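Local coordinates for protein choline dehydrogenase and related flavoproteins (Aspergillus oryzae, PDB 3Q9T) that oxidises formate as a flavoenzyme of the glucose-methanol-choline oxidoreductase family, with 8-formyl-FAD at its catalytic site, at residues T20-L25 against V31-V36; G117-W122 against A566-A571; R205-G210 against S338-N343; V244-A249 against L254-D259. One frame throughout, in Å; residues are numbered along the deposited sequence.

How the interactions relate
From the N terminus, interaction 1 closes first, over a five-residue loop that brings strand 33-36 back alongside helix 16-25. Interaction 2 opens at 117-122 and is completed only when the C-terminal helix arrives at 566-571, so its span encloses the two remaining contacts. Within it, interaction 3 runs from 205-210 to 338-343, and within that in turn interaction 4 closes the hairpin of strands 240-248 and 253-258. No two loops cross. Interaction 1 is the hub: Leu25 of its helix packs on Ile569 of interaction 2, and its strand packs through Leu34 on Phe256 of interaction 4. Interaction 3 stands apart, about 28 Å from interaction 1 between centres.

Interaction 1. Residues T20-L25 against V31-V36; sequences TVAGRL and VTVLIV
Ala22 is the knuckle of the helix that presses on the strand. Its CB points at segment 31-36 and meets Ile35 CD1 at 3.6 Å, while Val33 CG1 lies 3.9 Å from the same Ala22 CB. One methyl therefore sits against two branched side chains of the strand, both of which point back at the helix. Val33 holds CG1 anti to its backbone N (chi1 -174°), and this turns that branch to Ala22; the other branch, CG2, comes within 4.4 Å of Leu25 CB. At the end of the helix the contact passes to the backbone: Val31 CB rests 3.9 Å from Leu25 O, a carbonyl that is hydrogen-bonded by Tyr577 OH. No hydrogen bond joins the two segments, and what holds them is apolar packing in a buried layer.

With so small a residue as Ala22 at the contact, its CA comes within 6.6 Å of Val33 CA. The short axes run nearly antiparallel, at 163° and 9.0 Å. Further out, Ile11 of strand 9-12 touches both Ala22 and Val33, and helix 555-572 covers another side of helix 16-25, where Arg24 pairs with Glu563. Strand 33-36 is itself fixed by backbone bonds to Phe9 and Ile11 on one side and Thr222 on the other. Strand 9-12, helix 16-25 and strand 33-36 make a beta-alpha-beta unit, and the strand leads straight to Glu37, an FAD-binding residue. Together with Gly13, Gly15 and Gly18, which fit a GxGxxG pattern, this is consistent with the dinucleotide-binding Rossmann unit expected of a GMC flavoprotein.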
loop_
_atom_site.group_PDB
_atom_site.type_symbol
_atom_site.label_atom_id
_atom_site.label_comp_id
_atom_site.label_asym_id
_atom_site.label_seq_id
_atom_site.Cartn_x
_atom_site.Cartn_y
_atom_site.Cartn_z
ATOM N N THR A 20 7.459 -26.470 -21.627
ATOM C CA THR A 20 7.401 -26.485 -23.080
ATOM C C THR A 20 8.757 -26.865 -23.653
ATOM O O THR A 20 8.861 -27.757 -24.511
ATOM C CB THR A 20 6.994 -25.104 -23.651
ATOM O OG1 THR A 20 5.724 -24.720 -23.113
ATOM C CG2 THR A 20 6.913 -25.151 -25.181
ATOM N N VAL A 21 9.800 -26.184 -23.179
ATOM C CA VAL A 21 11.151 -26.443 -23.659
ATOM C C VAL A 21 11.540 -27.881 -23.315
ATOM O O VAL A 21 12.018 -28.644 -24.177
ATOM C CB VAL A 21 12.186 -25.439 -23.083
ATOM C CG1 VAL A 21 13.623 -25.890 -23.395
ATOM C CG2 VAL A 21 11.932 -24.034 -23.629
ATOM N N ALA A 22 11.292 -28.263 -22.067
ATOM C CA ALA A 22 11.660 -29.601 -21.606
ATOM C C ALA A 22 11.001 -30.718 -22.412
ATOM O O ALA A 22 11.653 -31.701 -22.738
ATOM C CB ALA A 22 11.349 -29.771 -20.136
ATOM N N GLY A 23 9.710 -30.575 -22.699
ATOM C CA GLY A 23 8.957 -31.622 -23.368
ATOM C C GLY A 23 9.389 -31.772 -24.814
ATOM O O GLY A 23 9.430 -32.870 -25.352
ATOM N N ARG A 24 9.736 -30.654 -25.435
ATOM C CA ARG A 24 10.159 -30.659 -26.823
ATOM C C ARG A 24 11.549 -31.263 -26.957
ATOM O O ARG A 24 11.807 -32.074 -27.856
ATOM C CB ARG A 24 10.130 -29.245 -27.397
ATOM C CG ARG A 24 8.719 -28.689 -27.558
ATOM C CD ARG A 24 7.859 -29.557 -28.476
ATOM N NE ARG A 24 6.607 -28.877 -28.814
ATOM C CZ ARG A 24 5.541 -29.462 -29.361
ATOM N NH1 ARG A 24 5.563 -30.753 -29.666
ATOM N NH2 ARG A 24 4.455 -28.742 -29.618
ATOM N N LEU A 25 12.444 -30.889 -26.049
ATOM C CA LEU A 25 13.789 -31.437 -26.082
ATOM C C LEU A 25 13.755 -32.948 -25.840
ATOM O O LEU A 25 14.565 -33.690 -26.402
ATOM C CB LEU A 25 14.709 -30.723 -25.089
ATOM C CG LEU A 25 15.142 -29.314 -25.506
ATOM C CD1 LEU A 25 16.069 -28.720 -24.475
ATOM C CD2 LEU A 25 15.815 -29.327 -26.870
ATOM N N VAL A 31 17.507 -38.257 -25.360
ATOM C CA VAL A 31 18.059 -37.068 -24.728
ATOM C C VAL A 31 17.601 -37.025 -23.269
ATOM O O VAL A 31 16.417 -37.174 -22.988
ATOM C CB VAL A 31 17.662 -35.799 -25.508
ATOM C CG1 VAL A 31 18.035 -34.559 -24.732
ATOM C CG2 VAL A 31 18.322 -35.808 -26.902
ATOM N N THR A 32 18.537 -36.873 -22.340
ATOM C CA THR A 32 18.168 -36.779 -20.921
ATOM C C THR A 32 17.866 -35.348 -20.516
ATOM O O THR A 32 18.665 -34.442 -20.757
ATOM C CB THR A 32 19.273 -37.294 -19.987
ATOM O OG1 THR A 32 20.538 -36.755 -20.406
ATOM C CG2 THR A 32 19.319 -38.815 -19.991
ATOM N N VAL A 33 16.722 -35.157 -19.873
ATOM C CA VAL A 33 16.282 -33.830 -19.458
ATOM C C VAL A 33 15.930 -33.842 -17.971
ATOM O O VAL A 33 15.189 -34.726 -17.485
ATOM C CB VAL A 33 15.031 -33.371 -20.275
ATOM C CG1 VAL A 33 14.637 -31.917 -19.948
ATOM C CG2 VAL A 33 15.262 -33.533 -21.772
ATOM N N LEU A 34 16.464 -32.863 -17.247
ATOM C CA LEU A 34 16.089 -32.665 -15.847
ATOM C C LEU A 34 15.259 -31.398 -15.709
ATOM O O LEU A 34 15.595 -30.379 -16.300
ATOM C CB LEU A 34 17.330 -32.549 -14.951
ATOM C CG LEU A 34 17.100 -31.966 -13.545
ATOM C CD1 LEU A 34 16.431 -32.990 -12.627
ATOM C CD2 LEU A 34 18.410 -31.488 -12.941
ATOM N N ILE A 35 14.175 -31.470 -14.935
ATOM C CA ILE A 35 13.443 -30.278 -14.513
ATOM C C ILE A 35 13.475 -30.088 -12.987
ATOM O O ILE A 35 12.977 -30.925 -12.249
ATOM C CB ILE A 35 11.960 -30.326 -14.945
ATOM C CG1 ILE A 35 11.846 -30.626 -16.440
ATOM C CG2 ILE A 35 11.273 -29.006 -14.604
ATOM C CD1 ILE A 35 10.449 -31.022 -16.881
ATOM N N VAL A 36 14.049 -28.980 -12.524
ATOM C CA VAL A 36 13.926 -28.592 -11.115
ATOM C C VAL A 36 12.816 -27.557 -10.944
ATOM O O VAL A 36 12.626 -26.683 -11.788
ATOM C CB VAL A 36 15.260 -28.080 -10.501
ATOM C CG1 VAL A 36 16.308 -29.194 -10.482
ATOM C CG2 VAL A 36 15.778 -26.855 -11.228
#

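Interaction 2. Residues G117-W122 against A566-A571; sequences GKEWTW and ADMIKA
Met568 reaches out from the C-terminal helix and puts its thioether against two neighbouring side chains of the loop. Its SD lies 3.8 Å from Glu119 OE1, and its methyl CE lies 4.0 Å from Trp120 CZ2, on the benzo part of the indole. The methionine runs obliquely to both partners. The chain is extended through chi2 and bends at chi3 (-66°), which swings CE round to the indole while SD stays by the carboxylate.

Glu119 CB points at the helix, and CG sits between the backbone N and the carbonyl carbon (chi1 68°), from where the extended chain carries the carboxylate to the sulfur. That carboxylate is gripped by two lysines in salt bridges: OE1 by Lys564, from the same helix as Met568, and OE2 by Lys529. Lys564 also makes a cation-pi contact with Trp120, and the indole NE1 is hydrogen-bonded to Pro528 O, which helps to set how the ring is turned. Within the loop, Thr121 OG1 bonds back to Lys118 O at 2.7 Å.

The connection between helices 113-116 and 122-131 is thus tied by a thioether contact and by Lys564 to helix 555-572, the C-terminal helix that also lies against helix 16-25 of the FAD-binding Rossmann unit.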
loop_
_atom_site.group_PDB
_atom_site.type_symbol
_atom_site.label_atom_id
_atom_site.label_comp_id
_atom_site.label_asym_id
_atom_site.label_seq_id
_atom_site.Cartn_x
_atom_site.Cartn_y
_atom_site.Cartn_z
ATOM N N GLY A 117 15.669 -9.151 -34.298
ATOM C CA GLY A 117 15.836 -9.290 -35.732
ATOM C C GLY A 117 14.626 -9.973 -36.345
ATOM O O GLY A 117 13.626 -10.235 -35.669
ATOM N N LYS A 118 14.725 -10.282 -37.632
ATOM C CA LYS A 118 13.571 -10.736 -38.402
ATOM C C LYS A 118 12.876 -11.968 -37.830
ATOM O O LYS A 118 11.660 -12.084 -37.905
ATOM C CB LYS A 118 13.970 -10.994 -39.862
ATOM C CG LYS A 118 13.072 -10.299 -40.863
ATOM C CD LYS A 118 13.074 -8.790 -40.637
ATOM C CE LYS A 118 12.211 -8.058 -41.672
ATOM N NZ LYS A 118 10.803 -8.579 -41.732
ATOM N N GLU A 119 13.635 -12.900 -37.275
ATOM C CA GLU A 119 13.025 -14.144 -36.813
ATOM C C GLU A 119 12.080 -13.926 -35.621
ATOM O O GLU A 119 11.274 -14.798 -35.274
ATOM C CB GLU A 119 14.107 -15.198 -36.499
ATOM C CG GLU A 119 14.997 -14.873 -35.291
ATOM C CD GLU A 119 16.088 -15.924 -35.044
ATOM O OE1 GLU A 119 15.774 -17.137 -34.959
ATOM O OE2 GLU A 119 17.269 -15.525 -34.937
ATOM N N TRP A 120 12.175 -12.768 -34.982
ATOM C CA TRP A 120 11.224 -12.445 -33.923
ATOM C C TRP A 120 10.207 -11.403 -34.386
ATOM O O TRP A 120 10.051 -10.363 -33.754
ATOM C CB TRP A 120 11.939 -11.952 -32.664
ATOM C CG TRP A 120 12.708 -13.030 -31.919
ATOM C CD1 TRP A 120 14.041 -13.301 -32.018
ATOM C CD2 TRP A 120 12.179 -13.963 -30.963
ATOM N NE1 TRP A 120 14.382 -14.341 -31.177
ATOM C CE2 TRP A 120 13.255 -14.769 -30.525
ATOM C CE3 TRP A 120 10.901 -14.204 -30.446
ATOM C CZ2 TRP A 120 13.091 -15.790 -29.590
ATOM C CZ3 TRP A 120 10.738 -15.223 -29.517
ATOM C CH2 TRP A 120 11.831 -15.998 -29.089
ATOM N N THR A 121 9.538 -11.676 -35.501
ATOM C CA THR A 121 8.447 -10.822 -35.976
ATOM C C THR A 121 7.191 -11.674 -36.187
ATOM O O THR A 121 7.236 -12.900 -36.044
ATOM C CB THR A 121 8.807 -10.086 -37.275
ATOM O OG1 THR A 121 9.193 -11.035 -38.271
ATOM C CG2 THR A 121 9.953 -9.128 -37.045
ATOM N N TRP A 122 6.074 -11.035 -36.518
ATOM C CA TRP A 122 4.810 -11.754 -36.618
ATOM C C TRP A 122 4.870 -13.063 -37.437
ATOM O O TRP A 122 4.720 -14.169 -36.883
ATOM C CB TRP A 122 3.674 -10.839 -37.108
ATOM C CG TRP A 122 2.397 -11.594 -37.171
ATOM C CD1 TRP A 122 1.794 -12.076 -38.291
ATOM C CD2 TRP A 122 1.598 -12.033 -36.060
ATOM N NE1 TRP A 122 0.663 -12.773 -37.949
ATOM C CE2 TRP A 122 0.513 -12.752 -36.588
ATOM C CE3 TRP A 122 1.682 -11.860 -34.668
ATOM C CZ2 TRP A 122 -0.485 -13.317 -35.779
ATOM C CZ3 TRP A 122 0.687 -12.419 -33.862
ATOM C CH2 TRP A 122 -0.380 -13.144 -34.425
ATOM N N ALA A 566 13.159 -24.128 -27.887
ATOM C CA ALA A 566 13.440 -25.540 -28.119
ATOM C C ALA A 566 13.912 -25.782 -29.569
ATOM O O ALA A 566 14.914 -26.465 -29.804
ATOM C CB ALA A 566 12.196 -26.387 -27.789
ATOM N N ASP A 567 13.203 -25.205 -30.534
ATOM C CA ASP A 567 13.623 -25.298 -31.930
ATOM C C ASP A 567 15.063 -24.824 -32.103
ATOM O O ASP A 567 15.874 -25.529 -32.699
ATOM C CB ASP A 567 12.687 -24.515 -32.859
ATOM C CG ASP A 567 11.667 -25.413 -33.566
ATOM O OD1 ASP A 567 11.529 -26.591 -33.158
ATOM O OD2 ASP A 567 10.990 -24.932 -34.516
ATOM N N MET A 568 15.387 -23.646 -31.565
ATOM C CA MET A 568 16.740 -23.082 -31.704
ATOM C C MET A 568 17.826 -23.938 -31.029
ATOM O O MET A 568 18.948 -24.036 -31.539
ATOM C CB MET A 568 16.783 -21.635 -31.216
ATOM C CG MET A 568 15.818 -20.697 -31.984
ATOM S SD MET A 568 16.071 -18.942 -31.623
ATOM C CE MET A 568 15.589 -18.915 -29.889
ATOM N N ILE A 569 17.491 -24.567 -29.901
ATOM C CA ILE A 569 18.428 -25.474 -29.234
ATOM C C ILE A 569 18.655 -26.728 -30.094
ATOM O O ILE A 569 19.785 -27.188 -30.255
ATOM C CB ILE A 569 17.948 -25.862 -27.821
ATOM C CG1 ILE A 569 18.075 -24.669 -26.872
ATOM C CG2 ILE A 569 18.755 -27.040 -27.258
ATOM C CD1 ILE A 569 17.434 -24.909 -25.524
ATOM N N LYS A 570 17.583 -27.266 -30.663
ATOM C CA LYS A 570 17.691 -28.454 -31.506
ATOM C C LYS A 570 18.543 -28.183 -32.734
ATOM O O LYS A 570 19.312 -29.042 -33.155
ATOM C CB LYS A 570 16.320 -28.959 -31.938
ATOM C CG LYS A 570 15.503 -29.586 -30.817
ATOM C CD LYS A 570 14.216 -30.212 -31.360
ATOM C CE LYS A 570 13.310 -30.673 -30.229
ATOM N NZ LYS A 570 12.013 -31.200 -30.737
ATOM N N ALA A 571 18.400 -26.990 -33.304
ATOM C CA ALA A 571 19.156 -26.636 -34.494
ATOM C C ALA A 571 20.640 -26.592 -34.175
ATOM O O ALA A 571 21.486 -26.870 -35.030
ATOM C CB ALA A 571 18.690 -25.302 -35.054
#

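Interaction 3. Residues R205-G210 against S338-N343; sequences RGQRSG and SAYNKN
Tyr340 leaves its helix with CG anti to the backbone N (chi1 -175°), which sends the ring out from the helix toward the turn at Gly206. CB makes no approach to segment 205-210; the contact begins at the far edge of the ring. There CE1 and CZ each lie 3.4 Å from Gly206 O, which sits at the ring edge, in its plane. The tip does the real work: Tyr340 OH donates a short hydrogen bond of 2.6 Å to Gly206 O, nearly along the C=O axis, with a C=O...O angle of 166°. The phenol oxygen is used a second time as acceptor, because a water donates to Tyr340 OH at 2.9 Å. The same water also donates to Gln207 OE1, again at 2.9 Å, and so bridges the phenol to the amide of Gln207. Gln207 OE1 takes a further bond from Arg344 NE, just past the helix segment. On the turn side, Gly206 N is bound by Glu161 OE2, so the peptides on both sides of Gly206 are held.

Thr51 and Val348 pack on the tyrosine. Arg205 and Gly206 both have positive phi and link the antiparallel strands 195-204 and 207-208, a tight two-residue connection in the left-handed helical region, as in type I′ or III′ turns. Away from the annotated sites, then, the contact pins the tip of a beta hairpin to helix 331-343.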
loop_
_atom_site.group_PDB
_atom_site.type_symbol
_atom_site.label_atom_id
_atom_site.label_comp_id
_atom_site.label_asym_id
_atom_site.label_seq_id
_atom_site.Cartn_x
_atom_site.Cartn_y
_atom_site.Cartn_z
ATOM N N ARG A 205 -13.026 -30.088 -22.303
ATOM C CA ARG A 205 -13.857 -30.976 -21.506
ATOM C C ARG A 205 -13.722 -30.620 -20.041
ATOM O O ARG A 205 -13.473 -31.498 -19.209
ATOM C CB ARG A 205 -13.450 -32.430 -21.738
ATOM C CG ARG A 205 -13.875 -32.979 -23.099
ATOM C CD ARG A 205 -13.256 -34.344 -23.326
ATOM N NE ARG A 205 -14.230 -35.346 -23.753
ATOM C CZ ARG A 205 -14.899 -36.152 -22.931
ATOM N NH1 ARG A 205 -14.715 -36.081 -21.615
ATOM N NH2 ARG A 205 -15.760 -37.034 -23.426
ATOM N N GLY A 206 -13.858 -29.329 -19.732
ATOM C CA GLY A 206 -13.888 -28.850 -18.351
ATOM C C GLY A 206 -12.668 -29.191 -17.503
ATOM O O GLY A 206 -12.729 -29.238 -16.279
ATOM N N GLN A 207 -11.547 -29.442 -18.154
ATOM C CA GLN A 207 -10.303 -29.656 -17.437
ATOM C C GLN A 207 -9.306 -28.590 -17.857
ATOM O O GLN A 207 -9.260 -28.220 -19.025
ATOM C CB GLN A 207 -9.742 -31.056 -17.734
ATOM C CG GLN A 207 -10.550 -32.208 -17.127
ATOM C CD GLN A 207 -9.808 -32.918 -16.009
ATOM O OE1 GLN A 207 -10.399 -33.283 -14.986
ATOM N NE2 GLN A 207 -8.502 -33.117 -16.195
ATOM N N ARG A 208 -8.505 -28.106 -16.912
ATOM C CA ARG A 208 -7.444 -27.163 -17.235
ATOM C C ARG A 208 -6.339 -27.797 -18.079
ATOM O O ARG A 208 -5.934 -28.919 -17.832
ATOM C CB ARG A 208 -6.808 -26.598 -15.963
ATOM C CG ARG A 208 -5.624 -25.663 -16.249
ATOM C CD ARG A 208 -4.821 -25.345 -14.979
ATOM N NE ARG A 208 -5.551 -24.481 -14.049
ATOM C CZ ARG A 208 -5.627 -23.152 -14.163
ATOM N NH1 ARG A 208 -5.017 -22.523 -15.171
ATOM N NH2 ARG A 208 -6.290 -22.450 -13.252
ATOM N N SER A 209 -5.835 -27.046 -19.050
ATOM C CA SER A 209 -4.691 -27.469 -19.852
ATOM C C SER A 209 -3.460 -26.684 -19.429
ATOM O O SER A 209 -3.253 -25.554 -19.889
ATOM C CB SER A 209 -4.947 -27.216 -21.343
ATOM O OG SER A 209 -6.180 -27.773 -21.757
ATOM N N GLY A 210 -2.658 -27.282 -18.552
ATOM C CA GLY A 210 -1.422 -26.685 -18.081
ATOM C C GLY A 210 -0.182 -27.218 -18.782
ATOM O O GLY A 210 -0.225 -28.258 -19.451
ATOM N N SER A 338 -22.054 -31.905 -8.338
ATOM C CA SER A 338 -22.295 -33.339 -8.434
ATOM C C SER A 338 -22.142 -33.819 -9.880
ATOM O O SER A 338 -21.554 -34.867 -10.139
ATOM C CB SER A 338 -23.668 -33.691 -7.860
ATOM O OG SER A 338 -24.007 -35.038 -8.136
ATOM N N ALA A 339 -22.663 -33.043 -10.820
ATOM C CA ALA A 339 -22.475 -33.314 -12.241
ATOM C C ALA A 339 -21.004 -33.296 -12.670
ATOM O O ALA A 339 -20.565 -34.129 -13.474
ATOM C CB ALA A 339 -23.267 -32.314 -13.081
ATOM N N TYR A 340 -20.246 -32.328 -12.157
ATOM C CA TYR A 340 -18.852 -32.188 -12.552
ATOM C C TYR A 340 -18.085 -33.401 -12.070
ATOM O O TYR A 340 -17.251 -33.954 -12.800
ATOM C CB TYR A 340 -18.227 -30.930 -11.951
ATOM C CG TYR A 340 -16.811 -30.675 -12.430
ATOM C CD1 TYR A 340 -16.582 -30.072 -13.655
ATOM C CD2 TYR A 340 -15.710 -31.049 -11.661
ATOM C CE1 TYR A 340 -15.310 -29.833 -14.107
ATOM C CE2 TYR A 340 -14.420 -30.825 -12.107
ATOM C CZ TYR A 340 -14.228 -30.206 -13.329
ATOM O OH TYR A 340 -12.966 -29.947 -13.791
ATOM N N ASN A 341 -18.378 -33.812 -10.839
ATOM C CA ASN A 341 -17.693 -34.938 -10.230
ATOM C C ASN A 341 -17.934 -36.255 -10.946
ATOM O O ASN A 341 -17.078 -37.144 -10.929
ATOM C CB ASN A 341 -18.057 -35.049 -8.760
ATOM C CG ASN A 341 -17.242 -34.108 -7.903
ATOM O OD1 ASN A 341 -16.365 -33.396 -8.407
ATOM N ND2 ASN A 341 -17.519 -34.094 -6.602
ATOM N N LYS A 342 -19.084 -36.381 -11.598
ATOM C CA LYS A 342 -19.396 -37.649 -12.238
ATOM C C LYS A 342 -18.859 -37.722 -13.665
ATOM O O LYS A 342 -18.383 -38.773 -14.092
ATOM C CB LYS A 342 -20.894 -37.968 -12.173
ATOM C CG LYS A 342 -21.758 -37.118 -13.084
ATOM C CD LYS A 342 -23.127 -37.756 -13.328
ATOM C CE LYS A 342 -23.016 -39.042 -14.148
ATOM N NZ LYS A 342 -24.354 -39.682 -14.343
ATOM N N ASN A 343 -18.907 -36.612 -14.394
ATOM C CA ASN A 343 -18.427 -36.624 -15.772
ATOM C C ASN A 343 -17.782 -35.319 -16.269
ATOM O O ASN A 343 -17.640 -35.126 -17.480
ATOM C CB ASN A 343 -19.547 -37.059 -16.726
ATOM C CG ASN A 343 -20.510 -35.939 -17.032
ATOM O OD1 ASN A 343 -20.647 -35.003 -16.249
ATOM N ND2 ASN A 343 -21.176 -36.021 -18.184
HETATM O O HOH W 1 -10.978 -31.656 -12.595
#

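Interaction 4. Residues V244-A249 against L254-D259; sequences VTVVTA and LNFFAD
Thr245 OG1 gives the shortest polar bond here, 2.7 Å to Asn255 OD1, in the carbonyl plane of the amide. The two side chains stand side by side on one face of the hairpin and point the same way. Thr245 CG2 also lies 3.5 Å from Asn255 OD1, so the amide oxygen meets both branches of the threonine.

Thr245 and Asn255 form an antiparallel non-hydrogen-bonded pair, and the backbone bonds fall on either side of it. Val246 with Leu254, and Val244 with Phe256, each exchange two N-H...O bonds; Leu254 N to Val246 O is 2.8 Å, and Phe256 N to Val244 O is almost straight at 176°. Leu254 O also receives a CA-H...O contact, 3.3 Å from Thr245 CA.

On the other face, Val246 CG2 lies 3.7 Å from Phe256 CE2, the two side chains crossing at about a right angle. Near the hairpin's turn, Thr248 CG2 meets Leu254 CD2 at 3.5 Å, while Thr248 OG1 bonds to Asn252 N.

The hairpin occupies the middle of a four-strand mixed sheet, with strand 227-235 beside 240-248 and strand 6-7 beside 253-258. Its Val244, Val246 and Phe256 face packs on strands 9-12 and 33-36 of the parallel Rossmann sheet, and the side chain of Val246 lies about 5 Å from that of the FAD-binding Ser229.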
loop_
_atom_site.group_PDB
_atom_site.type_symbol
_atom_site.label_atom_id
_atom_site.label_comp_id
_atom_site.label_asym_id
_atom_site.label_seq_id
_atom_site.Cartn_x
_atom_site.Cartn_y
_atom_site.Cartn_z
ATOM N N VAL A 244 23.050 -26.256 -12.025
ATOM C CA VAL A 244 22.347 -25.469 -11.028
ATOM C C VAL A 244 22.414 -26.108 -9.652
ATOM O O VAL A 244 22.419 -27.334 -9.527
ATOM C CB VAL A 244 20.857 -25.326 -11.407
ATOM C CG1 VAL A 244 20.149 -26.665 -11.266
ATOM C CG2 VAL A 244 20.191 -24.297 -10.531
ATOM N N THR A 245 22.428 -25.273 -8.620
ATOM C CA THR A 245 22.373 -25.748 -7.238
ATOM C C THR A 245 20.983 -25.511 -6.634
ATOM O O THR A 245 20.402 -24.424 -6.776
ATOM C CB THR A 245 23.461 -25.081 -6.361
ATOM O OG1 THR A 245 24.758 -25.340 -6.916
ATOM C CG2 THR A 245 23.414 -25.624 -4.926
ATOM N N VAL A 246 20.448 -26.537 -5.976
ATOM C CA VAL A 246 19.119 -26.454 -5.372
ATOM C C VAL A 246 19.128 -26.914 -3.927
ATOM O O VAL A 246 20.036 -27.624 -3.497
ATOM C CB VAL A 246 18.063 -27.271 -6.153
ATOM C CG1 VAL A 246 17.949 -26.750 -7.585
ATOM C CG2 VAL A 246 18.411 -28.739 -6.136
ATOM N N VAL A 247 18.116 -26.488 -3.175
ATOM C CA VAL A 247 17.967 -26.894 -1.789
ATOM C C VAL A 247 16.718 -27.750 -1.639
ATOM O O VAL A 247 15.655 -27.387 -2.133
ATOM C CB VAL A 247 17.845 -25.659 -0.870
ATOM C CG1 VAL A 247 17.818 -26.076 0.602
ATOM C CG2 VAL A 247 18.977 -24.709 -1.142
ATOM N N THR A 248 16.847 -28.890 -0.969
ATOM C CA THR A 248 15.712 -29.786 -0.782
ATOM C C THR A 248 14.876 -29.410 0.422
ATOM O O THR A 248 15.283 -28.586 1.239
ATOM C CB THR A 248 16.154 -31.255 -0.602
ATOM O OG1 THR A 248 16.935 -31.382 0.590
ATOM C CG2 THR A 248 16.955 -31.736 -1.801
ATOM N N ALA A 249 13.713 -30.046 0.530
ATOM C CA ALA A 249 12.799 -29.870 1.657
ATOM C C ALA A 249 13.484 -30.134 2.991
ATOM O O ALA A 249 13.162 -29.506 4.007
ATOM C CB ALA A 249 11.603 -30.788 1.496
ATOM N N LEU A 254 21.988 -29.587 -3.378
ATOM C CA LEU A 254 22.286 -30.569 -4.413
ATOM C C LEU A 254 22.756 -29.833 -5.659
ATOM O O LEU A 254 22.212 -28.785 -6.006
ATOM C CB LEU A 254 21.029 -31.378 -4.736
ATOM C CG LEU A 254 20.785 -32.725 -4.059
ATOM C CD1 LEU A 254 21.339 -32.761 -2.652
ATOM C CD2 LEU A 254 19.308 -33.056 -4.072
ATOM N N ASN A 255 23.776 -30.363 -6.322
ATOM C CA ASN A 255 24.178 -29.827 -7.616
ATOM C C ASN A 255 23.720 -30.754 -8.735
ATOM O O ASN A 255 23.876 -31.967 -8.635
ATOM C CB ASN A 255 25.693 -29.632 -7.685
ATOM C CG ASN A 255 26.233 -28.878 -6.495
ATOM O OD1 ASN A 255 25.812 -27.755 -6.213
ATOM N ND2 ASN A 255 27.158 -29.505 -5.765
ATOM N N PHE A 256 23.133 -30.183 -9.786
ATOM C CA PHE A 256 22.834 -30.945 -11.002
ATOM C C PHE A 256 23.499 -30.261 -12.186
ATOM O O PHE A 256 23.529 -29.030 -12.262
ATOM C CB PHE A 256 21.339 -31.073 -11.251
ATOM C CG PHE A 256 20.589 -31.762 -10.147
ATOM C CD1 PHE A 256 20.741 -33.128 -9.928
ATOM C CD2 PHE A 256 19.717 -31.051 -9.337
ATOM C CE1 PHE A 256 20.047 -33.768 -8.917
ATOM C CE2 PHE A 256 19.014 -31.682 -8.314
ATOM C CZ PHE A 256 19.180 -33.043 -8.103
ATOM N N PHE A 257 24.021 -31.064 -13.109
ATOM C CA PHE A 257 24.856 -30.547 -14.185
ATOM C C PHE A 257 24.238 -30.806 -15.536
ATOM O O PHE A 257 23.583 -31.835 -15.749
ATOM C CB PHE A 257 26.257 -31.161 -14.111
ATOM C CG PHE A 257 27.014 -30.768 -12.875
ATOM C CD1 PHE A 257 27.760 -29.608 -12.848
ATOM C CD2 PHE A 257 26.956 -31.545 -11.739
ATOM C CE1 PHE A 257 28.442 -29.224 -11.705
ATOM C CE2 PHE A 257 27.634 -31.165 -10.586
ATOM C CZ PHE A 257 28.381 -30.011 -10.578
ATOM N N ALA A 258 24.437 -29.857 -16.444
ATOM C CA ALA A 258 23.953 -30.014 -17.800
ATOM C C ALA A 258 25.151 -30.251 -18.692
ATOM O O ALA A 258 26.112 -29.488 -18.664
ATOM C CB ALA A 258 23.176 -28.774 -18.259
ATOM N N ASP A 259 25.086 -31.308 -19.486
ATOM C CA ASP A 259 26.156 -31.592 -20.433
ATOM C C ASP A 259 26.036 -30.791 -21.725
ATOM O O ASP A 259 27.026 -30.541 -22.395
ATOM C CB ASP A 259 26.234 -33.088 -20.687
ATOM C CG ASP A 259 26.657 -33.832 -19.450
ATOM O OD1 ASP A 259 27.414 -33.230 -18.654
ATOM O OD2 ASP A 259 26.214 -34.981 -19.253
#